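Local coordinates for putative short-chain dehydrogenase/reductase (Burkholderia xenovorans, PDB 5IZ4), which probably acts as an NAD(P)H-dependent oxidoreductase of the short-chain dehydrogenase/reductase family, perhaps reducing 3-oxoacyl-carrier-protein substrates, and binds ADP, at residues G65-I70 and S90-I95. Sequence-based numbering, arbitrary orientation. Where two conformers were deposited one is given.
Sequences GAQTLI and SRWQRI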
ATOM      1  N   GLY A  65       0.768  29.343 -27.966  1.00 28.86           N
ATOM      2  CA  GLY A  65       2.107  29.732 -28.346  1.00 36.94           C
ATOM      3  C   GLY A  65       3.072  28.605 -28.634  1.00 34.43           C
ATOM      4  O   GLY A  65       4.264  28.876 -28.826  1.00 35.22           O
ATOM      5  N   ALA A  66       2.604  27.359 -28.684  1.00 28.54           N
ATOM      6  CA  ALA A  66       3.476  26.203 -28.844  1.00 25.82           C
ATOM      7  C   ALA A  66       3.648  25.812 -30.305  1.00 26.62           C
ATOM      8  O   ALA A  66       2.696  25.856 -31.093  1.00 27.40           O
ATOM      9  CB  ALA A  66       2.920  24.999 -28.089  1.00 27.41           C
ATOM     10  N   GLN A  67       4.867  25.400 -30.653  1.00 24.31           N
ATOM     11  CA  GLN A  67       5.056  24.610 -31.860  1.00 26.92           C
ATOM     12  C   GLN A  67       4.372  23.258 -31.703  1.00 27.90           C
ATOM     13  O   GLN A  67       4.362  22.671 -30.617  1.00 26.54           O
ATOM     14  CB  GLN A  67       6.538  24.411 -32.146  1.00 28.54           C
ATOM     15  CG  GLN A  67       7.282  25.674 -32.488  1.00 35.33           C
ATOM     16  CD  GLN A  67       8.756  25.411 -32.671  1.00 39.86           C
ATOM     17  OE1 GLN A  67       9.168  24.782 -33.645  1.00 49.30           O
ATOM     18  NE2 GLN A  67       9.561  25.864 -31.715  1.00 37.63           N
ATOM     19  N   THR A  68       3.814  22.751 -32.802  1.00 24.28           N
ATOM     20  CA  THR A  68       2.984  21.556 -32.745  1.00 22.52           C
ATOM     21  C   THR A  68       3.302  20.634 -33.911  1.00 28.01           C
ATOM     22  O   THR A  68       3.832  21.053 -34.945  1.00 29.59           O
ATOM     23  CB  THR A  68       1.485  21.886 -32.798  1.00 25.48           C
ATOM     24  OG1 THR A  68       1.196  22.591 -34.015  1.00 26.04           O
ATOM     25  CG2 THR A  68       1.061  22.733 -31.609  1.00 21.75           C
ATOM     26  N   LEU A  69       2.943  19.367 -33.728  1.00 26.39           N
ATOM     27  CA  LEU A  69       2.769  18.439 -34.837  1.00 30.22           C
ATOM     28  C   LEU A  69       1.732  17.421 -34.394  1.00 28.08           C
ATOM     29  O   LEU A  69       1.606  17.140 -33.205  1.00 28.21           O
ATOM     30  CB  LEU A  69       4.084  17.760 -35.251  1.00 35.26           C
ATOM     31  CG  LEU A  69       4.796  16.673 -34.442  1.00 34.54           C
ATOM     32  CD1 LEU A  69       4.116  15.308 -34.561  1.00 31.17           C
ATOM     33  CD2 LEU A  69       6.229  16.574 -34.937  1.00 37.61           C
ATOM     34  N   ILE A  70       0.978  16.882 -35.346  1.00 24.36           N
ATOM     35  CA  ILE A  70       0.014  15.827 -35.060  1.00 21.54           C
ATOM     36  C   ILE A  70       0.539  14.546 -35.673  1.00 22.11           C
ATOM     37  O   ILE A  70       0.945  14.534 -36.844  1.00 26.62           O
ATOM     38  CB  ILE A  70      -1.386  16.149 -35.613  1.00 30.37           C
ATOM     39  CG1 ILE A  70      -1.946  17.427 -34.988  1.00 29.94           C
ATOM     40  CG2 ILE A  70      -2.330  14.982 -35.369  1.00 34.27           C
ATOM     41  CD1 ILE A  70      -3.344  17.762 -35.484  1.00 30.19           C
ATOM     42  N   SER A  90      12.454  13.521 -36.271  1.00 28.87           N
ATOM     43  CA  SER A  90      12.803  14.272 -37.474  1.00 31.70           C
ATOM     44  C   SER A  90      12.529  15.758 -37.310  1.00 33.39           C
ATOM     45  O   SER A  90      13.278  16.589 -37.840  1.00 37.44           O
ATOM     46  CB  SER A  90      12.029  13.739 -38.680  1.00 41.29           C
ATOM     47  OG  SER A  90      12.182  12.339 -38.796  1.00 54.52           O
ATOM     48  N   ARG A  91      11.476  16.111 -36.576  1.00 29.36           N
ATOM     49  CA  ARG A  91      11.089  17.510 -36.448  0.74 29.66           C
ATOM     50  C   ARG A  91      11.953  18.243 -35.422  1.00 32.94           C
ATOM     51  O   ARG A  91      12.467  19.332 -35.700  1.00 33.19           O
ATOM     52  CB  ARG A  91       9.606  17.592 -36.079  0.74 30.71           C
ATOM     53  CG  ARG A  91       9.085  18.993 -35.844  0.74 31.78           C
ATOM     54  CD  ARG A  91       8.683  19.700 -37.138  0.74 31.95           C
ATOM     55  NE  ARG A  91       8.138  21.014 -36.818  0.74 31.66           N
ATOM     56  CZ  ARG A  91       6.869  21.235 -36.487  0.74 33.91           C
ATOM     57  NH1 ARG A  91       6.462  22.463 -36.191  0.74 35.63           N
ATOM     58  NH2 ARG A  91       6.007  20.230 -36.455  0.74 30.98           N
ATOM     59  N   TRP A  92      12.129  17.663 -34.229  1.00 25.91           N
ATOM     60  CA  TRP A  92      12.808  18.365 -33.144  1.00 25.85           C
ATOM     61  C   TRP A  92      14.034  17.659 -32.578  1.00 28.84           C
ATOM     62  O   TRP A  92      14.770  18.281 -31.802  1.00 27.62           O
ATOM     63  CB  TRP A  92      11.820  18.637 -31.994  1.00 24.69           C
ATOM     64  CG  TRP A  92      10.683  19.556 -32.376  1.00 28.81           C
ATOM     65  CD1 TRP A  92      10.784  20.794 -32.944  1.00 34.44           C
ATOM     66  CD2 TRP A  92       9.283  19.304 -32.211  1.00 28.25           C
ATOM     67  NE1 TRP A  92       9.532  21.327 -33.144  1.00 31.51           N
ATOM     68  CE2 TRP A  92       8.594  20.434 -32.697  1.00 28.88           C
ATOM     69  CE3 TRP A  92       8.545  18.238 -31.692  1.00 24.18           C
ATOM     70  CZ2 TRP A  92       7.203  20.524 -32.685  1.00 23.61           C
ATOM     71  CZ3 TRP A  92       7.159  18.335 -31.675  1.00 26.67           C
ATOM     72  CH2 TRP A  92       6.505  19.470 -32.170  1.00 24.93           C
ATOM     73  N   GLN A  93      14.259  16.384 -32.907  1.00 29.13           N
ATOM     74  CA  GLN A  93      15.434  15.631 -32.444  1.00 27.90           C
ATOM     75  C   GLN A  93      15.551  15.580 -30.919  1.00 30.89           C
ATOM     76  O   GLN A  93      16.655  15.474 -30.372  1.00 29.97           O
ATOM     77  CB  GLN A  93      16.720  16.197 -33.054  1.00 36.35           C
ATOM     78  N   ARG A  94      14.428  15.639 -30.209  1.00 29.72           N
ATOM     79  CA  ARG A  94      14.443  15.451 -28.766  1.00 28.04           C
ATOM     80  C   ARG A  94      13.053  15.058 -28.304  1.00 24.56           C
ATOM     81  O   ARG A  94      12.052  15.336 -28.974  1.00 25.56           O
ATOM     82  CB  ARG A  94      14.908  16.710 -28.030  1.00 30.28           C
ATOM     83  CG  ARG A  94      13.970  17.887 -28.199  1.00 27.91           C
ATOM     84  CD  ARG A  94      14.592  19.145 -27.636  1.00 23.84           C
ATOM     85  NE  ARG A  94      14.713  19.085 -26.188  1.00 28.46           N
ATOM     86  CZ  ARG A  94      15.281  20.034 -25.457  1.00 32.60           C
ATOM     87  NH1 ARG A  94      15.797  21.107 -26.045  1.00 36.60           N
ATOM     88  NH2 ARG A  94      15.337  19.907 -24.142  1.00 35.93           N
ATOM     89  N   ILE A  95      13.017  14.380 -27.157  1.00 19.18           N
ATOM     90  CA  ILE A  95      11.795  14.104 -26.407  1.00 19.52           C
ATOM     91  C   ILE A  95      12.124  14.307 -24.935  1.00 25.81           C
ATOM     92  O   ILE A  95      13.020  13.645 -24.397  1.00 23.53           O
ATOM     93  CB  ILE A  95      11.246  12.681 -26.634  1.00 18.46           C
ATOM     94  CG1 ILE A  95      10.824  12.475 -28.094  1.00 22.11           C
ATOM     95  CG2 ILE A  95      10.069  12.416 -25.666  1.00 19.33           C
ATOM     96  CD1 ILE A  95      10.442  11.036 -28.431  1.00 18.47           C
TER
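R91, in the last turn of helix 78-92, reaches across to the backbone of T68 at the start of strand 68-72. In the conformer described here, R91 NH2 gives T68 O a hydrogen bond of 2.8 Å, its nitrogen tilted 33° from the carbonyl plane, while the bond from NH1 to that oxygen is weak. A bend at chi2 (84°) folds the arginine along W92, so that indole and guanidinium are layered, W92 CZ2 3.8 Å above the guanidinium plane. Arginine suits this exposed position: its aliphatic part packs on L69 and its charged end meets the carbonyl. The buried W92 turns the edge of its six-membered ring to the strand, CH2 lying 3.8 Å from T68 C. L69, also buried, makes an off-centre CH-pi contact through CD2, 4.3 Å from the centroid of that ring, and CD2 also touches R91 CB, a fit for a branched apolar side chain. The amide of exposed Q67 stands nearly perpendicular to the indole, OE1 3.5 Å from W92 NE1. T68 turns away, its OG1 hydrogen-bonded to E58. Helix 78-92 here packs its end on edge strand 68-72, which it links to strand 97-100 in a beta-alpha-beta crossover of the SDR Rossmann fold.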